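Local coordinates for macro domain-containing protein (Thermosipho africanus, PDB 7OMU) that contains a macro domain, an alpha/beta/alpha fold, modelled here with adenosine-5-diphosphoribose in its pocket, joined to a domain of the DarT family, at residues Arg238-Val249 with His310-Arg321. The protein carries 1 engineered substitution. Residues are numbered along the deposited sequence; the frame is centred on the assembly and turned at random.
With APR (adenosine-5-diphosphoribose), chain C.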
ATOM      1  N   ARG A 238      -0.941   8.116   5.978  1.00 96.58           N
ATOM      2  CA  ARG A 238      -1.435   7.934   7.365  1.00101.07           C
ATOM      3  C   ARG A 238      -2.065   9.251   7.834  1.00 98.72           C
ATOM      4  O   ARG A 238      -2.119   9.485   9.062  1.00100.65           O
ATOM      5  CB  ARG A 238      -0.302   7.381   8.233  1.00106.13           C
ATOM      6  CG  ARG A 238       0.121   5.976   7.830  1.00108.37           C
ATOM      7  CD  ARG A 238       0.759   5.199   8.966  1.00113.38           C
ATOM      8  NE  ARG A 238      -0.148   4.978  10.088  1.00115.02           N
ATOM      9  CZ  ARG A 238      -1.109   4.055  10.140  1.00116.07           C
ATOM     10  NH1 ARG A 238      -1.329   3.241   9.119  1.00116.69           N
ATOM     11  NH2 ARG A 238      -1.861   3.956  11.222  1.00117.37           N
ATOM     12  N   MET A 239      -2.574  10.054   6.892  1.00 93.35           N
ATOM     13  CA  MET A 239      -3.372  11.269   7.201  1.00 92.11           C
ATOM     14  C   MET A 239      -4.702  10.822   7.817  1.00 87.80           C
ATOM     15  O   MET A 239      -5.207   9.742   7.445  1.00 85.58           O
ATOM     16  CB  MET A 239      -3.643  12.120   5.955  1.00 93.30           C
ATOM     17  CG  MET A 239      -2.392  12.674   5.286  1.00 95.21           C
ATOM     18  SD  MET A 239      -1.359  13.718   6.351  1.00 96.70           S
ATOM     19  CE  MET A 239      -0.027  12.577   6.710  1.00 96.58           C
ATOM     20  N   GLN A 240      -5.230  11.626   8.734  1.00 85.30           N
ATOM     21  CA  GLN A 240      -6.412  11.292   9.570  1.00 86.56           C
ATOM     22  C   GLN A 240      -7.692  11.451   8.735  1.00 84.55           C
ATOM     23  O   GLN A 240      -8.657  10.717   8.997  1.00 85.54           O
ATOM     24  CB  GLN A 240      -6.382  12.164  10.826  1.00 88.74           C
ATOM     25  CG  GLN A 240      -7.579  11.976  11.745  1.00 92.37           C
ATOM     26  CD  GLN A 240      -8.616  13.067  11.618  1.00 96.51           C
ATOM     27  OE1 GLN A 240      -8.582  13.907  10.717  1.00 96.01           O
ATOM     28  NE2 GLN A 240      -9.550  13.073  12.552  1.00100.42           N
ATOM     29  N   THR A 241      -7.704  12.372   7.773  1.00 82.76           N
ATOM     30  CA  THR A 241      -8.867  12.658   6.896  1.00 83.10           C
ATOM     31  C   THR A 241      -8.425  12.504   5.440  1.00 84.32           C
ATOM     32  O   THR A 241      -7.507  13.227   5.018  1.00 86.25           O
ATOM     33  CB  THR A 241      -9.444  14.051   7.179  1.00 84.65           C
ATOM     34  OG1 THR A 241      -9.950  14.062   8.516  1.00 86.33           O
ATOM     35  CG2 THR A 241     -10.544  14.447   6.218  1.00 84.23           C
ATOM     36  N   LEU A 242      -9.045  11.572   4.719  1.00 85.36           N
ATOM     37  CA  LEU A 242      -8.824  11.350   3.269  1.00 83.51           C
ATOM     38  C   LEU A 242      -9.973  12.017   2.513  1.00 81.70           C
ATOM     39  O   LEU A 242     -11.142  11.708   2.800  1.00 80.17           O
ATOM     40  CB  LEU A 242      -8.754   9.846   2.982  1.00 84.45           C
ATOM     41  CG  LEU A 242      -7.870   9.031   3.929  1.00 83.89           C
ATOM     42  CD1 LEU A 242      -7.773   7.587   3.457  1.00 83.48           C
ATOM     43  CD2 LEU A 242      -6.481   9.644   4.063  1.00 82.68           C
ATOM     44  N   THR A 243      -9.640  12.922   1.602  1.00 82.62           N
ATOM     45  CA  THR A 243     -10.610  13.657   0.761  1.00 84.10           C
ATOM     46  C   THR A 243     -10.883  12.823  -0.490  1.00 84.71           C
ATOM     47  O   THR A 243      -9.964  12.153  -0.972  1.00 86.80           O
ATOM     48  CB  THR A 243     -10.092  15.065   0.463  1.00 84.61           C
ATOM     49  OG1 THR A 243      -9.568  15.574   1.689  1.00 85.00           O
ATOM     50  CG2 THR A 243     -11.164  15.984  -0.067  1.00 86.30           C
ATOM     51  N   VAL A 244     -12.122  12.839  -0.965  1.00 87.00           N
ATOM     52  CA  VAL A 244     -12.595  11.992  -2.090  1.00 88.32           C
ATOM     53  C   VAL A 244     -13.415  12.888  -3.012  1.00 89.81           C
ATOM     54  O   VAL A 244     -14.460  13.395  -2.561  1.00 86.29           O
ATOM     55  CB  VAL A 244     -13.419  10.802  -1.565  1.00 91.80           C
ATOM     56  CG1 VAL A 244     -14.021   9.981  -2.697  1.00 95.29           C
ATOM     57  CG2 VAL A 244     -12.597   9.920  -0.640  1.00 90.06           C
ATOM     58  N   SER A 245     -12.934  13.095  -4.241  1.00 94.08           N
ATOM     59  CA  SER A 245     -13.641  13.873  -5.288  1.00 97.09           C
ATOM     60  C   SER A 245     -14.920  13.118  -5.642  1.00 97.01           C
ATOM     61  O   SER A 245     -14.812  11.921  -5.946  1.00 95.20           O
ATOM     62  CB  SER A 245     -12.772  14.092  -6.498  1.00100.18           C
ATOM     63  OG  SER A 245     -11.401  13.922  -6.171  1.00104.13           O
ATOM     64  N   VAL A 246     -16.072  13.787  -5.553  1.00100.15           N
ATOM     65  CA  VAL A 246     -17.418  13.221  -5.866  1.00102.72           C
ATOM     66  C   VAL A 246     -18.193  14.227  -6.726  1.00107.64           C
ATOM     67  O   VAL A 246     -17.719  15.373  -6.898  1.00107.24           O
ATOM     68  CB  VAL A 246     -18.193  12.858  -4.583  1.00101.48           C
ATOM     69  CG1 VAL A 246     -17.488  11.768  -3.795  1.00100.81           C
ATOM     70  CG2 VAL A 246     -18.448  14.065  -3.697  1.00101.94           C
ATOM     71  N   ASN A 247     -19.344  13.793  -7.239  1.00112.75           N
ATOM     72  CA  ASN A 247     -20.317  14.612  -8.011  1.00116.16           C
ATOM     73  C   ASN A 247     -21.548  14.838  -7.128  1.00118.39           C
ATOM     74  O   ASN A 247     -21.524  14.375  -5.980  1.00116.58           O
ATOM     75  CB  ASN A 247     -20.684  13.928  -9.328  1.00118.84           C
ATOM     76  CG  ASN A 247     -21.228  12.531  -9.117  1.00122.26           C
ATOM     77  OD1 ASN A 247     -22.275  12.355  -8.501  1.00124.98           O
ATOM     78  ND2 ASN A 247     -20.507  11.530  -9.592  1.00124.32           N
ATOM     79  N   THR A 248     -22.578  15.512  -7.644  1.00123.49           N
ATOM     80  CA  THR A 248     -23.867  15.757  -6.942  1.00129.05           C
ATOM     81  C   THR A 248     -24.991  15.026  -7.692  1.00133.43           C
ATOM     82  O   THR A 248     -25.950  15.687  -8.112  1.00138.56           O
ATOM     83  CB  THR A 248     -24.113  17.261  -6.775  1.00132.76           C
ATOM     84  OG1 THR A 248     -22.858  17.881  -6.499  1.00130.18           O
ATOM     85  CG2 THR A 248     -25.102  17.577  -5.671  1.00135.86           C
ATOM     86  N   VAL A 249     -24.865  13.701  -7.830  1.00133.62           N
ATOM     87  CA  VAL A 249     -25.914  12.775  -8.360  1.00135.53           C
ATOM     88  C   VAL A 249     -26.108  11.637  -7.351  1.00136.58           C
ATOM     89  O   VAL A 249     -27.229  11.488  -6.819  1.00143.75           O
ATOM     90  CB  VAL A 249     -25.528  12.221  -9.748  1.00134.89           C
ATOM     91  CG1 VAL A 249     -26.516  11.178 -10.259  1.00137.78           C
ATOM     92  CG2 VAL A 249     -25.348  13.332 -10.767  1.00133.31           C
ATOM     93  N   HIS A 310      -5.429   4.117  15.412  1.00126.94           N
ATOM     94  CA  HIS A 310      -5.481   5.356  14.585  1.00122.24           C
ATOM     95  C   HIS A 310      -6.850   5.433  13.885  1.00116.44           C
ATOM     96  O   HIS A 310      -7.316   4.388  13.367  1.00115.90           O
ATOM     97  CB  HIS A 310      -4.265   5.356  13.630  1.00121.32           C
ATOM     98  CG  HIS A 310      -4.284   6.370  12.529  1.00121.19           C
ATOM     99  ND1 HIS A 310      -4.226   6.009  11.188  1.00112.78           N
ATOM    100  CD2 HIS A 310      -4.331   7.722  12.555  1.00121.31           C
ATOM    101  CE1 HIS A 310      -4.250   7.094  10.442  1.00113.91           C
ATOM    102  NE2 HIS A 310      -4.313   8.163  11.257  1.00117.03           N
ATOM    103  N   GLN A 311      -7.479   6.617  13.882  1.00109.27           N
ATOM    104  CA  GLN A 311      -8.787   6.873  13.211  1.00105.53           C
ATOM    105  C   GLN A 311      -8.555   7.428  11.798  1.00 98.72           C
ATOM    106  O   GLN A 311      -7.557   8.151  11.586  1.00 96.15           O
ATOM    107  CB  GLN A 311      -9.651   7.832  14.036  1.00109.07           C
ATOM    108  CG  GLN A 311      -9.241   9.299  13.925  1.00109.34           C
ATOM    109  CD  GLN A 311      -9.918  10.215  14.917  1.00112.01           C
ATOM    110  OE1 GLN A 311      -9.509  11.361  15.097  1.00114.16           O
ATOM    111  NE2 GLN A 311     -10.964   9.733  15.572  1.00113.50           N
ATOM    112  N   THR A 312      -9.452   7.091  10.871  1.00 92.55           N
ATOM    113  CA  THR A 312      -9.416   7.529   9.451  1.00 88.18           C
ATOM    114  C   THR A 312     -10.824   7.964   9.039  1.00 86.45           C
ATOM    115  O   THR A 312     -11.709   7.094   8.919  1.00 87.58           O
ATOM    116  CB  THR A 312      -8.857   6.436   8.532  1.00 85.70           C
ATOM    117  OG1 THR A 312      -7.576   6.043   9.024  1.00 86.39           O
ATOM    118  CG2 THR A 312      -8.722   6.896   7.097  1.00 83.67           C
ATOM    119  N   TRP A 313     -11.007   9.273   8.861  1.00 85.17           N
ATOM    120  CA  TRP A 313     -12.253   9.926   8.380  1.00 82.79           C
ATOM    121  C   TRP A 313     -12.169  10.097   6.864  1.00 80.28           C
ATOM    122  O   TRP A 313     -11.051  10.063   6.328  1.00 81.64           O
ATOM    123  CB  TRP A 313     -12.454  11.283   9.069  1.00 83.13           C
ATOM    124  CG  TRP A 313     -12.675  11.222  10.549  1.00 83.82           C
ATOM    125  CD1 TRP A 313     -12.919  10.116  11.314  1.00 84.84           C
ATOM    126  CD2 TRP A 313     -12.724  12.343  11.447  1.00 84.34           C
ATOM    127  NE1 TRP A 313     -13.101  10.471  12.625  1.00 85.66           N
ATOM    128  CE2 TRP A 313     -12.985  11.830  12.736  1.00 85.54           C
ATOM    129  CE3 TRP A 313     -12.572  13.723  11.286  1.00 84.85           C
ATOM    130  CZ2 TRP A 313     -13.088  12.654  13.856  1.00 87.34           C
ATOM    131  CZ3 TRP A 313     -12.678  14.536  12.392  1.00 87.03           C
ATOM    132  CH2 TRP A 313     -12.935  14.008  13.659  1.00 88.11           C
ATOM    133  N   PHE A 314     -13.314  10.283   6.214  1.00 79.10           N
ATOM    134  CA  PHE A 314     -13.432  10.545   4.759  1.00 78.09           C
ATOM    135  C   PHE A 314     -14.161  11.871   4.560  1.00 78.72           C
ATOM    136  O   PHE A 314     -15.279  12.014   5.078  1.00 80.18           O
ATOM    137  CB  PHE A 314     -14.174   9.406   4.058  1.00 77.84           C
ATOM    138  CG  PHE A 314     -13.353   8.157   3.888  1.00 75.19           C
ATOM    139  CD1 PHE A 314     -13.160   7.288   4.947  1.00 73.84           C
ATOM    140  CD2 PHE A 314     -12.757   7.869   2.673  1.00 75.30           C
ATOM    141  CE1 PHE A 314     -12.403   6.138   4.786  1.00 74.02           C
ATOM    142  CE2 PHE A 314     -11.996   6.720   2.517  1.00 76.45           C
ATOM    143  CZ  PHE A 314     -11.822   5.852   3.572  1.00 74.87           C
ATOM    144  N   LEU A 315     -13.526  12.806   3.851  1.00 78.72           N
ATOM    145  CA  LEU A 315     -14.125  14.099   3.445  1.00 78.99           C
ATOM    146  C   LEU A 315     -14.640  13.941   2.016  1.00 78.60           C
ATOM    147  O   LEU A 315     -13.822  13.676   1.129  1.00 78.85           O
ATOM    148  CB  LEU A 315     -13.073  15.207   3.541  1.00 79.52           C
ATOM    149  CG  LEU A 315     -13.572  16.617   3.221  1.00 81.22           C
ATOM    150  CD1 LEU A 315     -14.626  17.059   4.225  1.00 83.14           C
ATOM    151  CD2 LEU A 315     -12.422  17.611   3.194  1.00 81.53           C
ATOM    152  N   LEU A 316     -15.954  14.054   1.824  1.00 80.43           N
ATOM    153  CA  LEU A 316     -16.606  14.031   0.491  1.00 79.79           C
ATOM    154  C   LEU A 316     -16.606  15.457  -0.064  1.00 79.35           C
ATOM    155  O   LEU A 316     -17.288  16.321   0.510  1.00 79.35           O
ATOM    156  CB  LEU A 316     -18.014  13.448   0.631  1.00 80.64           C
ATOM    157  CG  LEU A 316     -18.058  12.050   1.249  1.00 81.28           C
ATOM    158  CD1 LEU A 316     -19.489  11.605   1.488  1.00 83.43           C
ATOM    159  CD2 LEU A 316     -17.320  11.045   0.377  1.00 80.56           C
ATOM    160  N   PHE A 317     -15.838  15.676  -1.130  1.00 79.98           N
ATOM    161  CA  PHE A 317     -15.554  16.996  -1.738  1.00 82.35           C
ATOM    162  C   PHE A 317     -16.160  17.047  -3.135  1.00 85.01           C
ATOM    163  O   PHE A 317     -15.575  16.531  -4.081  1.00 84.35           O
ATOM    164  CB  PHE A 317     -14.043  17.211  -1.787  1.00 81.46           C
ATOM    165  CG  PHE A 317     -13.615  18.621  -2.091  1.00 82.22           C
ATOM    166  CD1 PHE A 317     -13.907  19.203  -3.313  1.00 83.50           C
ATOM    167  CD2 PHE A 317     -12.911  19.359  -1.156  1.00 82.70           C
ATOM    168  CE1 PHE A 317     -13.509  20.498  -3.594  1.00 84.60           C
ATOM    169  CE2 PHE A 317     -12.507  20.653  -1.439  1.00 84.39           C
ATOM    170  CZ  PHE A 317     -12.810  21.221  -2.655  1.00 85.46           C
ATOM    171  N   PRO A 318     -17.341  17.672  -3.323  1.00 91.30           N
ATOM    172  CA  PRO A 318     -17.943  17.771  -4.651  1.00 93.79           C
ATOM    173  C   PRO A 318     -17.158  18.720  -5.570  1.00 97.34           C
ATOM    174  O   PRO A 318     -17.038  19.893  -5.238  1.00 96.93           O
ATOM    175  CB  PRO A 318     -19.351  18.311  -4.362  1.00 96.39           C
ATOM    176  CG  PRO A 318     -19.201  19.081  -3.065  1.00 97.31           C
ATOM    177  CD  PRO A 318     -18.155  18.319  -2.280  1.00 95.15           C
ATOM    178  N   THR A 319     -16.645  18.187  -6.686  1.00100.75           N
ATOM    179  CA  THR A 319     -15.845  18.916  -7.709  1.00103.62           C
ATOM    180  C   THR A 319     -16.661  19.135  -8.988  1.00109.08           C
ATOM    181  O   THR A 319     -16.084  19.690  -9.940  1.00114.38           O
ATOM    182  CB  THR A 319     -14.568  18.150  -8.081  1.00103.22           C
ATOM    183  OG1 THR A 319     -14.957  16.946  -8.744  1.00104.55           O
ATOM    184  CG2 THR A 319     -13.699  17.814  -6.892  1.00102.78           C
ATOM    185  N   LYS A 320     -17.931  18.710  -9.020  1.00113.70           N
ATOM    186  CA  LYS A 320     -18.827  18.830 -10.205  1.00116.76           C
ATOM    187  C   LYS A 320     -20.269  18.503  -9.800  1.00120.92           C
ATOM    188  O   LYS A 320     -20.480  18.083  -8.641  1.00120.46           O
ATOM    189  CB  LYS A 320     -18.353  17.897 -11.322  1.00116.17           C
ATOM    190  CG  LYS A 320     -18.371  16.418 -10.968  1.00116.19           C
ATOM    191  CD  LYS A 320     -17.255  15.630 -11.618  1.00116.90           C
ATOM    192  CE  LYS A 320     -17.320  15.621 -13.130  1.00118.51           C
ATOM    193  NZ  LYS A 320     -16.368  14.646 -13.720  1.00120.27           N
ATOM    194  N   ARG A 321     -21.217  18.679 -10.729  1.00127.31           N
ATOM    195  CA  ARG A 321     -22.672  18.434 -10.520  1.00129.82           C
ATOM    196  C   ARG A 321     -23.034  17.023 -11.004  1.00133.23           C
ATOM    197  O   ARG A 321     -23.319  16.168 -10.141  1.00130.48           O
ATOM    198  CB  ARG A 321     -23.490  19.527 -11.212  1.00128.64           C
ATOM    199  CG  ARG A 321     -23.231  20.916 -10.650  1.00128.91           C
ATOM    200  CD  ARG A 321     -23.998  21.994 -11.394  1.00132.43           C
ATOM    201  NE  ARG A 321     -23.323  23.286 -11.324  1.00133.78           N
ATOM    202  CZ  ARG A 321     -23.368  24.125 -10.290  1.00133.06           C
ATOM    203  NH1 ARG A 321     -24.066  23.828  -9.206  1.00133.21           N
ATOM    204  NH2 ARG A 321     -22.712  25.272 -10.348  1.00132.46           N
TER
HETATM  205  N1  APR C 501      -3.768   8.330  -4.662  1.00153.55           N
HETATM  206  C2  APR C 501      -3.587   9.562  -5.157  1.00156.07           C
HETATM  207  N3  APR C 501      -4.129  10.127  -6.234  1.00158.37           N
HETATM  208  C4  APR C 501      -4.962   9.269  -6.848  1.00159.74           C
HETATM  209  C5  APR C 501      -5.249   7.975  -6.465  1.00157.70           C
HETATM  210  C6  APR C 501      -4.611   7.488  -5.306  1.00153.78           C
HETATM  211  N6  APR C 501      -4.790   6.263  -4.818  1.00150.93           N
HETATM  212  N7  APR C 501      -6.156   7.402  -7.350  1.00156.32           N
HETATM  213  C8  APR C 501      -6.397   8.342  -8.234  1.00156.74           C
HETATM  214  N9  APR C 501      -5.694   9.501  -7.981  1.00160.31           N
HETATM  215  C1' APR C 501      -5.708  10.750  -8.746  1.00162.39           C
HETATM  216  C2' APR C 501      -5.964  10.565 -10.240  1.00162.49           C
HETATM  217  O2' APR C 501      -4.751  10.447 -10.952  1.00157.04           O
HETATM  218  C3' APR C 501      -6.750  11.826 -10.628  1.00165.79           C
HETATM  219  O3' APR C 501      -5.947  12.706 -11.403  1.00163.40           O
HETATM  220  O4' APR C 501      -6.761  11.546  -8.259  1.00164.77           O
HETATM  221  C4' APR C 501      -7.174  12.469  -9.296  1.00170.50           C
HETATM  222  C5' APR C 501      -8.648  12.772  -9.142  1.00178.70           C
HETATM  223  O5' APR C 501      -9.432  11.542  -9.224  1.00187.30           O
HETATM  224  PA  APR C 501     -10.882  11.502  -9.931  1.00191.21           P
HETATM  225  O1A APR C 501     -11.745  10.506  -9.226  1.00187.58           O
HETATM  226  O2A APR C 501     -10.712  11.341 -11.407  1.00186.58           O
HETATM  227  O3A APR C 501     -11.459  12.972  -9.625  1.00190.68           O
HETATM  228  PB  APR C 501     -12.211  14.099 -10.494  1.00184.84           P
HETATM  229  O1B APR C 501     -11.356  14.429 -11.672  1.00180.74           O
HETATM  230  O2B APR C 501     -12.609  15.218  -9.587  1.00186.58           O
HETATM  231  O5D APR C 501     -13.526  13.311 -10.986  1.00185.84           O
HETATM  232  C5D APR C 501     -14.697  13.235 -10.122  1.00184.61           C
HETATM  233  O4D APR C 501     -15.240  10.993 -10.836  1.00183.83           O
HETATM  234  O1D APR C 501     -14.477  10.219  -8.804  1.00180.73           O
HETATM  235  C1D APR C 501     -15.581  10.299  -9.629  1.00180.63           C
HETATM  236  O2D APR C 501     -17.804  10.372  -8.517  1.00168.04           O
HETATM  237  C2D APR C 501     -16.686  11.124  -8.949  1.00178.91           C
HETATM  238  O3D APR C 501     -18.096  11.761 -10.851  1.00183.48           O
HETATM  239  C3D APR C 501     -17.058  12.189  -9.979  1.00181.32           C
HETATM  240  C4D APR C 501     -15.742  12.343 -10.750  1.00183.42           C
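Val244 sits at the heart of a parallel pairing between strands 241-246 and 313-318: its N donates to Leu315 O (2.8 Å) and its O accepts from Phe317 N (3.0 Å), and the same alternation continues to either side. This stretch is tightly packed. On one face Val244, whose beta-branching fits an extended strand, packs its apolar CG2 against the edge of the Phe314 ring, in its plane, 3.9 Å from CD2. On the other, with OG1 beside the backbone N (chi1 -44°), Thr243 carries CG2 anti to that N and within 3.6 Å of Phe317 CB, while its OG1 bonds to Ala352 O, so one small side chain serves both packing and polarity.

Toward its N-terminal end the contact turns polar. Gln240, still buried and bent at chi2 (-101°), lays NE2 over one face of the Trp313 ring, near its rim, and donates to Gln311 OE1 (3.1 Å) from above that carbonyl's plane. Beyond it lies a solvent side, with partly exposed His310 and exposed Arg238, salt-bridged to Asp295; exposed Arg321 and partly exposed Thr248 mark the other end.

There the strands border the ligand pocket: Asn247 ND2 donates to O3D of adenosine-5-diphosphoribose (2.7 Å), and OD1 accepts from Val249 N, closing an Asx turn. Both strands are internal in the macro domain's mixed sheet, with 351-354 alongside 241-246, antiparallel 286-288 alongside 313-318, and helix 265-275 covering Val246, Phe314 and Leu316.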